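Local coordinates for protein C2 toxin component I (Clostridium botulinum, PDB 2J3X) that serves as the enzymatic component of the binary C2 toxin, an ADP-ribosyltransferase whose known target in host cells is monomeric actin, at residues 239-244 with 286-291; 367-372 with 390-395; 140-145 with 220-225. The protein carries 2 engineered substitutions. One frame throughout, in Å; residues are numbered along the deposited sequence. Where two conformers were deposited one is given.

Interaction 1 of 3, residues 239-244 with 286-291; sequences SKLSHE and LSVKPI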
ATOM      1  N   SER A 239      17.139  24.840 -12.687  1.00 11.84           N
ATOM      2  CA  SER A 239      17.650  26.179 -12.385  1.00 11.54           C
ATOM      3  C   SER A 239      18.625  26.100 -11.214  1.00 12.64           C
ATOM      4  O   SER A 239      19.430  27.004 -11.059  1.00 12.74           O
ATOM      5  CB  SER A 239      16.501  27.145 -12.050  1.00 12.42           C
ATOM      6  OG  SER A 239      16.100  27.007 -10.676  1.00 13.64           O
ATOM      7  N   LYS A 240      18.545  25.051 -10.394  1.00 10.71           N
ATOM      8  CA  LYS A 240      19.431  24.968  -9.195  1.00 11.98           C
ATOM      9  C   LYS A 240      20.721  24.186  -9.408  1.00 12.98           C
ATOM     10  O   LYS A 240      21.596  24.168  -8.493  1.00 14.88           O
ATOM     11  CB  LYS A 240      18.704  24.299  -8.033  1.00 12.51           C
ATOM     12  CG  LYS A 240      17.557  25.191  -7.450  1.00 13.36           C
ATOM     13  CD  LYS A 240      16.852  24.503  -6.316  1.00 18.98           C
ATOM     14  CE  LYS A 240      15.949  25.444  -5.572  1.00 19.75           C
ATOM     15  NZ  LYS A 240      16.754  26.305  -4.601  1.00 26.03           N
ATOM     16  N   LEU A 241      20.848  23.546 -10.554  1.00 13.54           N
ATOM     17  CA  LEU A 241      21.994  22.671 -10.854  1.00 14.11           C
ATOM     18  C   LEU A 241      23.128  23.493 -11.501  1.00 15.60           C
ATOM     19  O   LEU A 241      22.862  24.400 -12.287  1.00 15.46           O
ATOM     20  CB  LEU A 241      21.572  21.587 -11.848  1.00 13.72           C
ATOM     21  CG  LEU A 241      20.567  20.523 -11.358  1.00 13.42           C
ATOM     22  CD1 LEU A 241      20.392  19.418 -12.393  1.00 12.57           C
ATOM     23  CD2 LEU A 241      20.952  19.959  -9.989  1.00 13.56           C
ATOM     24  N   SER A 242      24.375  23.164 -11.182  1.00 16.25           N
ATOM     25  CA  SER A 242      25.492  23.775 -11.902  1.00 17.40           C
ATOM     26  C   SER A 242      25.519  23.198 -13.306  1.00 17.93           C
ATOM     27  O   SER A 242      24.901  22.139 -13.610  1.00 16.31           O
ATOM     28  CB  SER A 242      26.818  23.451 -11.185  1.00 18.85           C
ATOM     29  OG  SER A 242      27.109  22.060 -11.322  1.00 19.24           O
ATOM     30  N   HIS A 243      26.253  23.834 -14.208  1.00 18.73           N
ATOM     31  CA  HIS A 243      26.316  23.326 -15.561  0.50 18.64           C
ATOM     32  C   HIS A 243      26.872  21.894 -15.580  1.00 19.10           C
ATOM     33  O   HIS A 243      26.412  21.055 -16.352  1.00 18.01           O
ATOM     34  CB  HIS A 243      27.160  24.259 -16.449  0.50 19.26           C
ATOM     35  CG  HIS A 243      27.114  23.897 -17.895  0.50 19.12           C
ATOM     36  ND1 HIS A 243      25.962  23.991 -18.645  0.50 20.56           N
ATOM     37  CD2 HIS A 243      28.072  23.421 -18.729  0.50 21.50           C
ATOM     38  CE1 HIS A 243      26.211  23.595 -19.883  0.50 21.35           C
ATOM     39  NE2 HIS A 243      27.482  23.232 -19.955  0.50 21.18           N
ATOM     40  N   GLU A 244      27.853  21.642 -14.715  1.00 19.28           N
ATOM     41  CA  GLU A 244      28.483  20.331 -14.658  0.50 19.48           C
ATOM     42  C   GLU A 244      27.542  19.286 -14.068  1.00 19.07           C
ATOM     43  O   GLU A 244      27.492  18.156 -14.552  1.00 19.32           O
ATOM     44  CB  GLU A 244      29.777  20.391 -13.877  0.50 20.45           C
ATOM     45  CG  GLU A 244      30.861  21.204 -14.566  0.50 22.61           C
ATOM     46  CD  GLU A 244      32.150  21.144 -13.810  0.50 28.64           C
ATOM     47  OE1 GLU A 244      32.085  21.310 -12.577  0.50 31.98           O
ATOM     48  OE2 GLU A 244      33.229  20.935 -14.426  0.50 33.03           O
ATOM     49  N   LEU A 286      21.722  15.060  -7.294  1.00 12.23           N
ATOM     50  CA  LEU A 286      20.546  14.454  -6.623  1.00 11.92           C
ATOM     51  C   LEU A 286      20.408  14.952  -5.168  1.00 11.97           C
ATOM     52  O   LEU A 286      19.346  14.780  -4.555  1.00 11.97           O
ATOM     53  CB  LEU A 286      20.570  12.910  -6.688  1.00 10.22           C
ATOM     54  CG  LEU A 286      20.451  12.352  -8.105  1.00 11.00           C
ATOM     55  CD1 LEU A 286      20.588  10.783  -7.996  1.00 11.88           C
ATOM     56  CD2 LEU A 286      19.083  12.820  -8.685  1.00 14.11           C
ATOM     57  N   SER A 287      21.459  15.588  -4.633  1.00 13.07           N
ATOM     58  CA  SER A 287      21.425  16.155  -3.278  1.00 14.44           C
ATOM     59  C   SER A 287      20.988  17.608  -3.296  1.00 14.87           C
ATOM     60  O   SER A 287      20.779  18.181  -2.231  1.00 13.83           O
ATOM     61  CB  SER A 287      22.818  16.107  -2.620  1.00 15.77           C
ATOM     62  OG  SER A 287      23.251  14.752  -2.504  1.00 21.81           O
ATOM     63  N   VAL A 288      20.795  18.195  -4.483  1.00 13.28           N
ATOM     64  CA  VAL A 288      20.454  19.639  -4.547  1.00 13.48           C
ATOM     65  C   VAL A 288      19.040  19.918  -3.982  1.00 14.07           C
ATOM     66  O   VAL A 288      18.833  20.903  -3.228  1.00 13.99           O
ATOM     67  CB  VAL A 288      20.676  20.201  -5.971  1.00 11.97           C
ATOM     68  CG1 VAL A 288      19.979  21.571  -6.186  1.00 14.13           C
ATOM     69  CG2 VAL A 288      22.220  20.293  -6.302  1.00 13.15           C
ATOM     70  N   LYS A 289      18.085  19.029  -4.275  1.00 13.97           N
ATOM     71  CA  LYS A 289      16.723  19.228  -3.820  1.00 13.63           C
ATOM     72  C   LYS A 289      16.180  17.867  -3.315  1.00 12.76           C
ATOM     73  O   LYS A 289      15.508  17.149  -4.049  1.00 10.93           O
ATOM     74  CB  LYS A 289      15.900  19.833  -4.978  1.00 15.16           C
ATOM     75  CG  LYS A 289      14.544  20.330  -4.611  1.00 20.64           C
ATOM     76  CD  LYS A 289      14.039  21.506  -5.563  1.00 16.27           C
ATOM     77  CE  LYS A 289      12.995  22.172  -4.681  1.00 21.03           C
ATOM     78  NZ  LYS A 289      11.987  22.854  -5.457  1.00 21.46           N
ATOM     79  N   PRO A 290      16.602  17.432  -2.109  1.00 12.12           N
ATOM     80  CA  PRO A 290      16.174  16.104  -1.626  1.00 11.16           C
ATOM     81  C   PRO A 290      14.634  15.988  -1.537  1.00 11.27           C
ATOM     82  O   PRO A 290      13.905  16.989  -1.544  1.00 10.26           O
ATOM     83  CB  PRO A 290      16.836  16.000  -0.239  1.00 12.00           C
ATOM     84  CG  PRO A 290      18.122  16.895  -0.380  1.00 12.74           C
ATOM     85  CD  PRO A 290      17.534  18.081  -1.159  1.00 12.12           C
ATOM     86  N   ILE A 291      14.138  14.754  -1.513  1.00 11.74           N
ATOM     87  CA  ILE A 291      12.695  14.552  -1.484  1.00 10.39           C
ATOM     88  C   ILE A 291      12.046  15.404  -0.370  1.00 12.15           C
ATOM     89  O   ILE A 291      12.439  15.322   0.771  1.00 10.76           O
ATOM     90  CB  ILE A 291      12.428  13.067  -1.226  1.00 11.44           C
ATOM     91  CG1 ILE A 291      13.042  12.198  -2.363  1.00 10.33           C
ATOM     92  CG2 ILE A 291      10.927  12.779  -1.075  1.00 10.10           C
ATOM     93  CD1 ILE A 291      12.549  12.621  -3.806  1.00 11.46           C
TER

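Interaction 2 of 3, residues 367-372 with 390-395; sequences LRLSEG and ILLNKN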
ATOM      1  N   LEU A 367       7.841   1.800  -2.532  1.00  8.73           N
ATOM      2  CA  LEU A 367       8.961   2.324  -1.747  1.00  9.17           C
ATOM      3  C   LEU A 367       8.505   3.586  -1.035  1.00  9.18           C
ATOM      4  O   LEU A 367       8.041   4.506  -1.687  1.00 11.44           O
ATOM      5  CB  LEU A 367      10.143   2.738  -2.674  1.00  9.94           C
ATOM      6  CG  LEU A 367      10.654   1.522  -3.465  1.00 10.38           C
ATOM      7  CD1 LEU A 367      11.685   1.971  -4.486  1.00 12.23           C
ATOM      8  CD2 LEU A 367      11.237   0.487  -2.483  1.00 12.30           C
ATOM      9  N   ARG A 368       8.663   3.642   0.279  1.00  9.24           N
ATOM     10  CA  ARG A 368       8.446   4.909   0.972  1.00  9.09           C
ATOM     11  C   ARG A 368       9.677   5.786   0.830  1.00 10.93           C
ATOM     12  O   ARG A 368      10.757   5.444   1.327  1.00 11.80           O
ATOM     13  CB  ARG A 368       8.087   4.643   2.457  1.00 10.82           C
ATOM     14  CG  ARG A 368       7.930   6.003   3.278  1.00 10.95           C
ATOM     15  CD  ARG A 368       7.739   5.656   4.785  1.00 10.89           C
ATOM     16  NE  ARG A 368       6.592   4.735   4.902  1.00 11.63           N
ATOM     17  CZ  ARG A 368       6.464   3.725   5.783  1.00  9.97           C
ATOM     18  NH1 ARG A 368       7.408   3.467   6.656  1.00 12.91           N
ATOM     19  NH2 ARG A 368       5.374   2.922   5.744  1.00  9.77           N
ATOM     20  N   LEU A 369       9.516   6.927   0.161  1.00 10.15           N
ATOM     21  CA  LEU A 369      10.617   7.874   0.031  1.00 12.19           C
ATOM     22  C   LEU A 369      10.440   8.888   1.118  1.00 13.87           C
ATOM     23  O   LEU A 369       9.529   9.675   1.042  1.00 15.22           O
ATOM     24  CB  LEU A 369      10.573   8.569  -1.354  1.00 11.63           C
ATOM     25  CG  LEU A 369      10.594   7.556  -2.542  1.00 12.08           C
ATOM     26  CD1 LEU A 369      10.684   8.324  -3.918  1.00 11.27           C
ATOM     27  CD2 LEU A 369      11.714   6.488  -2.404  1.00 12.11           C
ATOM     28  N   SER A 370      11.298   8.866   2.136  1.00 13.28           N
ATOM     29  CA  SER A 370      11.073   9.720   3.292  1.00 13.54           C
ATOM     30  C   SER A 370      11.616  11.130   3.035  1.00 12.50           C
ATOM     31  O   SER A 370      12.568  11.314   2.280  1.00 11.44           O
ATOM     32  CB  SER A 370      11.794   9.108   4.521  1.00 14.74           C
ATOM     33  OG  SER A 370      11.209   7.848   4.889  1.00 14.75           O
ATOM     34  N   GLU A 371      11.062  12.130   3.733  1.00 11.98           N
ATOM     35  CA  GLU A 371      11.594  13.470   3.606  1.00 12.71           C
ATOM     36  C   GLU A 371      13.129  13.523   3.766  1.00 11.96           C
ATOM     37  O   GLU A 371      13.649  13.070   4.802  1.00 12.17           O
ATOM     38  CB  GLU A 371      10.945  14.431   4.642  1.00 13.44           C
ATOM     39  CG  GLU A 371      11.540  15.828   4.542  1.00 14.36           C
ATOM     40  CD  GLU A 371      11.040  16.851   5.572  1.00 18.21           C
ATOM     41  OE1 GLU A 371       9.882  16.736   5.951  1.00 19.73           O
ATOM     42  OE2 GLU A 371      11.872  17.730   5.978  1.00 21.19           O
ATOM     43  N   GLY A 372      13.849  14.114   2.812  1.00 10.40           N
ATOM     44  CA  GLY A 372      15.268  14.309   2.980  1.00 10.41           C
ATOM     45  C   GLY A 372      16.011  13.223   2.200  1.00 10.50           C
ATOM     46  O   GLY A 372      17.234  13.301   2.081  1.00 12.48           O
ATOM     47  N   ILE A 390      11.347   9.248 -10.448  1.00  9.41           N
ATOM     48  CA  ILE A 390      12.162   9.786  -9.373  1.00  9.33           C
ATOM     49  C   ILE A 390      13.444   8.941  -9.373  1.00  9.90           C
ATOM     50  O   ILE A 390      13.395   7.719  -9.155  1.00 10.90           O
ATOM     51  CB  ILE A 390      11.449   9.715  -7.996  1.00  8.50           C
ATOM     52  CG1 ILE A 390      10.325  10.793  -7.932  1.00 10.98           C
ATOM     53  CG2 ILE A 390      12.454  10.077  -6.896  1.00  9.71           C
ATOM     54  CD1 ILE A 390       9.370  10.639  -6.695  1.00 11.04           C
ATOM     55  N   LEU A 391      14.576   9.604  -9.570  1.00 10.36           N
ATOM     56  CA  LEU A 391      15.870   8.917  -9.571  1.00  9.69           C
ATOM     57  C   LEU A 391      16.473   8.955  -8.176  1.00 10.11           C
ATOM     58  O   LEU A 391      16.656  10.050  -7.605  1.00 10.13           O
ATOM     59  CB  LEU A 391      16.817   9.571 -10.605  1.00  7.99           C
ATOM     60  CG  LEU A 391      18.228   8.953 -10.628  1.00 11.94           C
ATOM     61  CD1 LEU A 391      18.072   7.596 -11.193  1.00 13.51           C
ATOM     62  CD2 LEU A 391      19.155   9.795 -11.534  1.00 12.45           C
ATOM     63  N   LEU A 392      16.795   7.784  -7.633  1.00 10.62           N
ATOM     64  CA  LEU A 392      17.368   7.745  -6.275  1.00 10.64           C
ATOM     65  C   LEU A 392      18.886   7.658  -6.318  1.00 12.24           C
ATOM     66  O   LEU A 392      19.445   6.998  -7.219  1.00 12.75           O
ATOM     67  CB  LEU A 392      16.836   6.508  -5.505  1.00 11.57           C
ATOM     68  CG  LEU A 392      15.315   6.368  -5.411  1.00 11.00           C
ATOM     69  CD1 LEU A 392      14.970   5.171  -4.519  1.00 12.41           C
ATOM     70  CD2 LEU A 392      14.724   7.608  -4.781  1.00 13.69           C
ATOM     71  N   ASN A 393      19.518   8.226  -5.291  1.00 12.05           N
ATOM     72  CA  ASN A 393      20.968   8.162  -5.159  1.00 11.28           C
ATOM     73  C   ASN A 393      21.452   6.706  -5.100  1.00 11.31           C
ATOM     74  O   ASN A 393      20.694   5.769  -4.680  1.00 12.24           O
ATOM     75  CB  ASN A 393      21.401   8.928  -3.928  1.00 12.06           C
ATOM     76  CG  ASN A 393      22.872   9.250  -3.937  1.00 13.57           C
ATOM     77  OD1 ASN A 393      23.484   9.343  -5.015  1.00 14.90           O
ATOM     78  ND2 ASN A 393      23.445   9.456  -2.738  1.00 13.58           N
ATOM     79  N   LYS A 394      22.682   6.502  -5.587  1.00 11.23           N
ATOM     80  CA  LYS A 394      23.321   5.164  -5.511  1.00 13.55           C
ATOM     81  C   LYS A 394      23.375   4.725  -4.027  1.00 14.66           C
ATOM     82  O   LYS A 394      23.391   5.567  -3.119  1.00 13.56           O
ATOM     83  CB  LYS A 394      24.737   5.251  -6.111  1.00 14.14           C
ATOM     84  CG  LYS A 394      25.656   6.219  -5.324  1.00 16.57           C
ATOM     85  CD  LYS A 394      27.022   6.599  -5.986  1.00 16.80           C
ATOM     86  CE  LYS A 394      27.747   7.579  -5.003  1.00 18.97           C
ATOM     87  NZ  LYS A 394      28.211   6.821  -3.830  1.00 30.07           N
ATOM     88  N   ASN A 395      23.425   3.417  -3.805  1.00 15.18           N
ATOM     89  CA  ASN A 395      23.460   2.876  -2.447  0.50 15.85           C
ATOM     90  C   ASN A 395      22.166   3.137  -1.655  1.00 16.12           C
ATOM     91  O   ASN A 395      22.222   3.208  -0.444  1.00 18.81           O
ATOM     92  CB  ASN A 395      24.659   3.447  -1.662  0.50 16.24           C
ATOM     93  CG  ASN A 395      25.997   3.047  -2.255  0.50 15.77           C
ATOM     94  OD1 ASN A 395      26.220   1.887  -2.506  0.50 16.62           O
ATOM     95  ND2 ASN A 395      26.901   4.016  -2.453  0.50 19.01           N
TER

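Interaction 3 of 3, residues 140-145 with 220-225; sequences EYTKFS and DFYNKG. With SO4 (sulfate ion), chain M.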
ATOM      1  N   GLU A 140       3.695   2.100   9.190  1.00 11.01           N
ATOM      2  CA  GLU A 140       2.436   2.526   8.549  1.00 10.45           C
ATOM      3  C   GLU A 140       1.987   1.496   7.540  1.00 11.68           C
ATOM      4  O   GLU A 140       2.746   1.135   6.601  1.00 10.60           O
ATOM      5  CB  GLU A 140       2.652   3.876   7.878  1.00 12.38           C
ATOM      6  CG  GLU A 140       1.371   4.470   7.275  1.00 12.39           C
ATOM      7  CD  GLU A 140       1.566   5.922   6.879  1.00 16.57           C
ATOM      8  OE1 GLU A 140       2.693   6.296   6.461  1.00 15.70           O
ATOM      9  OE2 GLU A 140       0.589   6.692   6.973  1.00 15.70           O
ATOM     10  N   TYR A 141       0.773   0.992   7.730  1.00  9.53           N
ATOM     11  CA  TYR A 141       0.272  -0.157   6.944  1.00  8.79           C
ATOM     12  C   TYR A 141      -0.963   0.231   6.165  1.00  9.18           C
ATOM     13  O   TYR A 141      -2.020   0.492   6.742  1.00  8.61           O
ATOM     14  CB  TYR A 141      -0.106  -1.284   7.899  1.00  8.73           C
ATOM     15  CG  TYR A 141       1.078  -1.780   8.694  1.00  9.04           C
ATOM     16  CD1 TYR A 141       2.002  -2.677   8.143  1.00  8.09           C
ATOM     17  CD2 TYR A 141       1.259  -1.354  10.042  1.00  8.72           C
ATOM     18  CE1 TYR A 141       3.095  -3.137   8.909  1.00  9.79           C
ATOM     19  CE2 TYR A 141       2.326  -1.799  10.800  1.00  9.59           C
ATOM     20  CZ  TYR A 141       3.239  -2.709  10.236  1.00  8.69           C
ATOM     21  OH  TYR A 141       4.305  -3.161  10.998  1.00  9.68           O
ATOM     22  N   THR A 142      -0.863   0.260   4.836  1.00  8.69           N
ATOM     23  CA  THR A 142      -1.975   0.735   4.038  1.00  8.09           C
ATOM     24  C   THR A 142      -3.006  -0.352   3.743  1.00  8.96           C
ATOM     25  O   THR A 142      -2.663  -1.495   3.335  1.00  9.21           O
ATOM     26  CB  THR A 142      -1.403   1.279   2.685  1.00  8.68           C
ATOM     27  OG1 THR A 142      -0.352   2.197   2.999  1.00  9.74           O
ATOM     28  CG2 THR A 142      -2.506   1.942   1.810  1.00 10.61           C
ATOM     29  N   LYS A 143      -4.292   0.005   3.895  1.00  9.04           N
ATOM     30  CA  LYS A 143      -5.383  -0.823   3.451  1.00 10.43           C
ATOM     31  C   LYS A 143      -5.755  -0.365   2.037  1.00 10.97           C
ATOM     32  O   LYS A 143      -6.353   0.675   1.843  1.00  8.99           O
ATOM     33  CB  LYS A 143      -6.585  -0.660   4.409  1.00 11.16           C
ATOM     34  CG  LYS A 143      -7.720  -1.677   4.075  1.00 11.22           C
ATOM     35  CD  LYS A 143      -7.459  -3.053   4.713  1.00 14.19           C
ATOM     36  CE  LYS A 143      -8.617  -4.007   4.420  1.00 17.07           C
ATOM     37  NZ  LYS A 143      -8.200  -5.304   5.050  1.00 16.20           N
ATOM     38  N   PHE A 144      -5.321  -1.131   1.034  1.00  9.97           N
ATOM     39  CA  PHE A 144      -5.563  -0.712  -0.348  1.00  9.60           C
ATOM     40  C   PHE A 144      -7.030  -0.693  -0.734  1.00  9.98           C
ATOM     41  O   PHE A 144      -7.448   0.192  -1.501  1.00 11.41           O
ATOM     42  CB  PHE A 144      -4.763  -1.619  -1.305  1.00 10.51           C
ATOM     43  CG  PHE A 144      -3.306  -1.624  -1.014  1.00  8.00           C
ATOM     44  CD1 PHE A 144      -2.508  -0.464  -1.190  1.00  9.62           C
ATOM     45  CD2 PHE A 144      -2.699  -2.805  -0.562  1.00  9.56           C
ATOM     46  CE1 PHE A 144      -1.098  -0.516  -0.927  1.00  8.16           C
ATOM     47  CE2 PHE A 144      -1.318  -2.865  -0.292  1.00 11.56           C
ATOM     48  CZ  PHE A 144      -0.524  -1.715  -0.459  1.00  8.67           C
ATOM     49  N   SER A 145      -7.822  -1.596  -0.166  1.00  9.56           N
ATOM     50  CA  SER A 145      -9.242  -1.699  -0.491  1.00 10.93           C
ATOM     51  C   SER A 145      -9.988  -0.718   0.413  1.00 11.13           C
ATOM     52  O   SER A 145      -9.366   0.007   1.175  1.00 11.23           O
ATOM     53  CB  SER A 145      -9.780  -3.113  -0.235  1.00 11.30           C
ATOM     54  OG  SER A 145      -9.643  -3.441   1.165  1.00 13.18           O
ATOM     55  N   ASP A 220       0.372   8.853  -1.983  1.00  8.23           N
ATOM     56  CA  ASP A 220       0.619   7.702  -2.898  1.00  8.85           C
ATOM     57  C   ASP A 220      -0.382   7.860  -4.039  1.00  8.11           C
ATOM     58  O   ASP A 220      -1.608   8.065  -3.785  1.00  9.15           O
ATOM     59  CB  ASP A 220       0.299   6.421  -2.125  1.00  8.61           C
ATOM     60  CG  ASP A 220       0.636   5.121  -2.869  1.00  8.89           C
ATOM     61  OD1 ASP A 220       0.773   5.101  -4.133  1.00  9.55           O
ATOM     62  OD2 ASP A 220       0.685   4.090  -2.157  1.00 10.53           O
ATOM     63  N   PHE A 221       0.104   7.787  -5.291  1.00  7.09           N
ATOM     64  CA  PHE A 221      -0.763   8.017  -6.452  1.00  8.78           C
ATOM     65  C   PHE A 221      -1.076   6.734  -7.214  1.00  7.83           C
ATOM     66  O   PHE A 221      -1.814   6.780  -8.231  1.00  8.50           O
ATOM     67  CB  PHE A 221      -0.049   8.988  -7.413  1.00  7.35           C
ATOM     68  CG  PHE A 221       0.277  10.326  -6.716  1.00  8.46           C
ATOM     69  CD1 PHE A 221      -0.761  11.206  -6.422  1.00 10.72           C
ATOM     70  CD2 PHE A 221       1.596  10.632  -6.332  1.00 11.66           C
ATOM     71  CE1 PHE A 221      -0.443  12.438  -5.757  1.00 10.80           C
ATOM     72  CE2 PHE A 221       1.923  11.839  -5.670  1.00 11.84           C
ATOM     73  CZ  PHE A 221       0.876  12.726  -5.381  1.00 10.48           C
ATOM     74  N   TYR A 222      -0.642   5.607  -6.646  1.00  9.77           N
ATOM     75  CA  TYR A 222      -0.964   4.256  -7.210  1.00  8.39           C
ATOM     76  C   TYR A 222      -0.681   4.297  -8.719  1.00  9.05           C
ATOM     77  O   TYR A 222       0.393   4.806  -9.114  1.00  9.06           O
ATOM     78  CB  TYR A 222      -2.407   3.774  -6.855  1.00 10.43           C
ATOM     79  CG  TYR A 222      -2.591   3.818  -5.356  1.00  9.66           C
ATOM     80  CD1 TYR A 222      -1.962   2.906  -4.520  1.00 12.75           C
ATOM     81  CD2 TYR A 222      -3.364   4.833  -4.795  1.00 11.69           C
ATOM     82  CE1 TYR A 222      -2.130   2.975  -3.131  1.00 13.20           C
ATOM     83  CE2 TYR A 222      -3.514   4.949  -3.399  1.00 13.60           C
ATOM     84  CZ  TYR A 222      -2.874   4.033  -2.593  1.00 15.56           C
ATOM     85  OH  TYR A 222      -3.062   4.190  -1.219  1.00 17.70           O
ATOM     86  N   ASN A 223      -1.596   3.786  -9.540  1.00  9.19           N
ATOM     87  CA  ASN A 223      -1.359   3.721 -10.997  1.00  9.76           C
ATOM     88  C   ASN A 223      -1.532   5.063 -11.719  1.00 10.23           C
ATOM     89  O   ASN A 223      -1.060   5.220 -12.848  1.00 10.98           O
ATOM     90  CB  ASN A 223      -2.230   2.621 -11.633  1.00  9.72           C
ATOM     91  CG  ASN A 223      -3.685   2.889 -11.507  1.00 12.79           C
ATOM     92  OD1 ASN A 223      -4.119   3.707 -10.662  1.00 11.27           O
ATOM     93  ND2 ASN A 223      -4.480   2.165 -12.293  1.00  9.97           N
ATOM     94  N   LYS A 224      -2.119   6.074 -11.040  1.00  9.08           N
ATOM     95  CA  LYS A 224      -2.427   7.354 -11.711  1.00 10.16           C
ATOM     96  C   LYS A 224      -1.210   8.269 -11.766  1.00 10.31           C
ATOM     97  O   LYS A 224      -1.077   9.063 -12.694  1.00 11.89           O
ATOM     98  CB  LYS A 224      -3.628   8.070 -11.021  1.00 10.73           C
ATOM     99  CG  LYS A 224      -4.934   7.353 -11.379  1.00 10.78           C
ATOM    100  CD  LYS A 224      -6.115   7.915 -10.556  1.00 11.99           C
ATOM    101  CE  LYS A 224      -7.451   7.192 -10.874  1.00 11.44           C
ATOM    102  NZ  LYS A 224      -8.515   7.491  -9.831  1.00 14.20           N
ATOM    103  N   GLY A 225      -0.319   8.147 -10.781  1.00 10.03           N
ATOM    104  CA  GLY A 225       0.892   9.026 -10.701  1.00  9.94           C
ATOM    105  C   GLY A 225       0.472  10.459 -10.421  1.00  9.87           C
ATOM    106  O   GLY A 225      -0.709  10.727 -10.123  1.00 11.13           O
TER
HETATM  107  S   SO4 M1443     -11.519   5.516 -11.772  1.00 12.20           S
HETATM  108  O1  SO4 M1443     -12.077   4.134 -11.560  1.00 12.66           O
HETATM  109  O2  SO4 M1443     -12.621   6.427 -11.473  1.00 13.36           O
HETATM  110  O3  SO4 M1443     -10.457   5.780 -10.794  1.00 12.76           O
HETATM  111  O4  SO4 M1443     -11.056   5.692 -13.152  1.00 14.25           O

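Interaction 1 of 3, residues 239-244 with 286-291
Val288 meets Lys240 and Leu241 at the surface of the C-terminal ADP-ribosyltransferase unit, where the lead-in to helix 243-254 passes the loop that joins helix 273-286 to strand 295-301. The valine uses both methyls. CG1 lies against Lys240 CB at 3.5 Å, the closest approach of the two segments, while CG2 turns to Leu241 CD2 at 3.9 Å. With CG1 trans to the backbone N (chi1 164°), the isopropyl fork straddles the two neighbouring residues. Beside it, the stems of Lys240 and Lys289 pass at about a right angle, their CD atoms 4.2 Å apart, so two basic residues touch through their aliphatic parts.

The Lys240 chain runs straight as far as CE and bends only at its last torsion, leaving its NZ 5.9 Å from Lys289 NZ. Any repulsion between these like charges is probably moderated by the partners of Lys289, whose NZ forms a salt bridge with Asp236 and a hydrogen bond to Asn233 O. Tyr234 OH is bonded to Lys289 O and ties down the same loop.

Farther out, Ser242 sets the start of helix 243-254 as its N-cap. Ser242 OG caps the first turn and Ser242 N is hydrogen-bonded to Gln245 OE1, an arrangement that fits a capping box.

Interaction 2 of 3, residues 367-372 with 390-395
Leu369 and Leu392, the closest pair of the two backbones, stand 9.2 Å apart between their CA atoms, because strand 363-369 belongs to the five-stranded sheet and strand 389-392 to the three-stranded one; the backbones are joined here through side chains instead of strand pairing. Leu369 makes the close contacts from its strand and divides them between its two methyls. CD1 meets the end of Ile390 tip to tip, 3.8 Å from Ile390 CD1, and also lies 3.9 Å from Ile390 CG2, so it touches both branches of the isoleucine. CD2 reaches the fork of Leu392, 4.0 Å from Leu392 CD2 and 4.1 Å from Leu392 CD1; these two leucines cross obliquely. The CG of Leu369 stands opposite its own carbonyl carbon (chi1 -56°), which projects the fork toward the other sheet, and Leu392 does the same from the other strand.

All three residues are buried. Phe398 of strand 397-411 touches Leu392 and extends the apolar layer; Thr349 of strand 347-350 also touches Leu392, while its OG1 bonds Ile390 O. Arg368 leaves strand 363-369 elsewhere, forming a salt bridge with Glu218 and a hydrogen bond with Gln139.

Packing of two sheets around such a hydrocarbon layer is the core of the ADP-ribosyltransferase fold. Strand 347-350 carries a Ser-Thr-Ser sequence, and a Glu-Gln-Glu run leads into strand 389-392, its last Glu opening the strand; both are consistent with the signature motifs that line the NAD cleft in arginine-specific members of this family.

Interaction 3 of 3, residues 140-145 with 220-225
Tyr222, on a loop that leads from strand 206-216 to helix 227-234, reaches from an Asx turn to Thr142 and Phe144, of the segment that carries edge strand 141-143 of the eight-stranded sheet. Its OH comes within 3.8 Å of Thr142 CG2, the two side chains approaching from opposite directions. Tyr222 CE1 lies 4.0 Å from Phe144 CD1, at the edge of the phenylalanine ring and near its plane. Another ring, that of Phe62, packs edge-to-face with Phe144.

Asp220 makes the turn: its OD1 accepts from Tyr222 N at 2.9 Å, with an N-H...O angle of 159°, on the anti side and 33° out of the carboxylate plane. The same oxygen sits 3.5 Å above the tyrosine ring, toward its rim, and also bonds Tyr298 OH. A positive phi of 48° at Tyr222 turns the chain here. Arg366 ties the two sides together, its NE in a salt bridge with Asp220 OD2 and its NH2 bonded to Thr142 OG1, which also pairs with Ser192 OG.

Farther along, Phe221 O accepts from both Lys224 N and Gly225 N. The Lys224 chain is extended, and its NZ bonds O3 of a sulfate at 2.8 Å; Lys72 and Arg86 also hold this ion, which probably came from the crystallisation liquor. The loop following strand 206-216 thus packs on the edge strand of the same sheet, within a tandem ADP-ribosyltransferase arrangement consistent with the VIP2 family.

Interactions 1 and 2 adjoin, their centres 15 Å apart. A probable hydrogen bond from Gly372 N to Ile291 O (2.8 Å) joins them, and Leu286 CD2 packs 3.8 Å from Leu391 O, tying the surface loop to the buried sheet packing. Interaction 2 also touches interaction 3 through Arg368 NH2, 3.3 Å from Glu140 O, with 17 Å between centres. Interactions 1 and 3 stay apart, about 10 Å between nearest atoms. Interaction 2 lies beside the Ser-Thr-Ser strand and Glu-Gln-Glu run, consistent with the NAD site; a glycerol sits about 3 Å from the Phe144 side chain of interaction 3. The sulfate is bound at Lys224, beside interaction 3 but outside its side-chain contact.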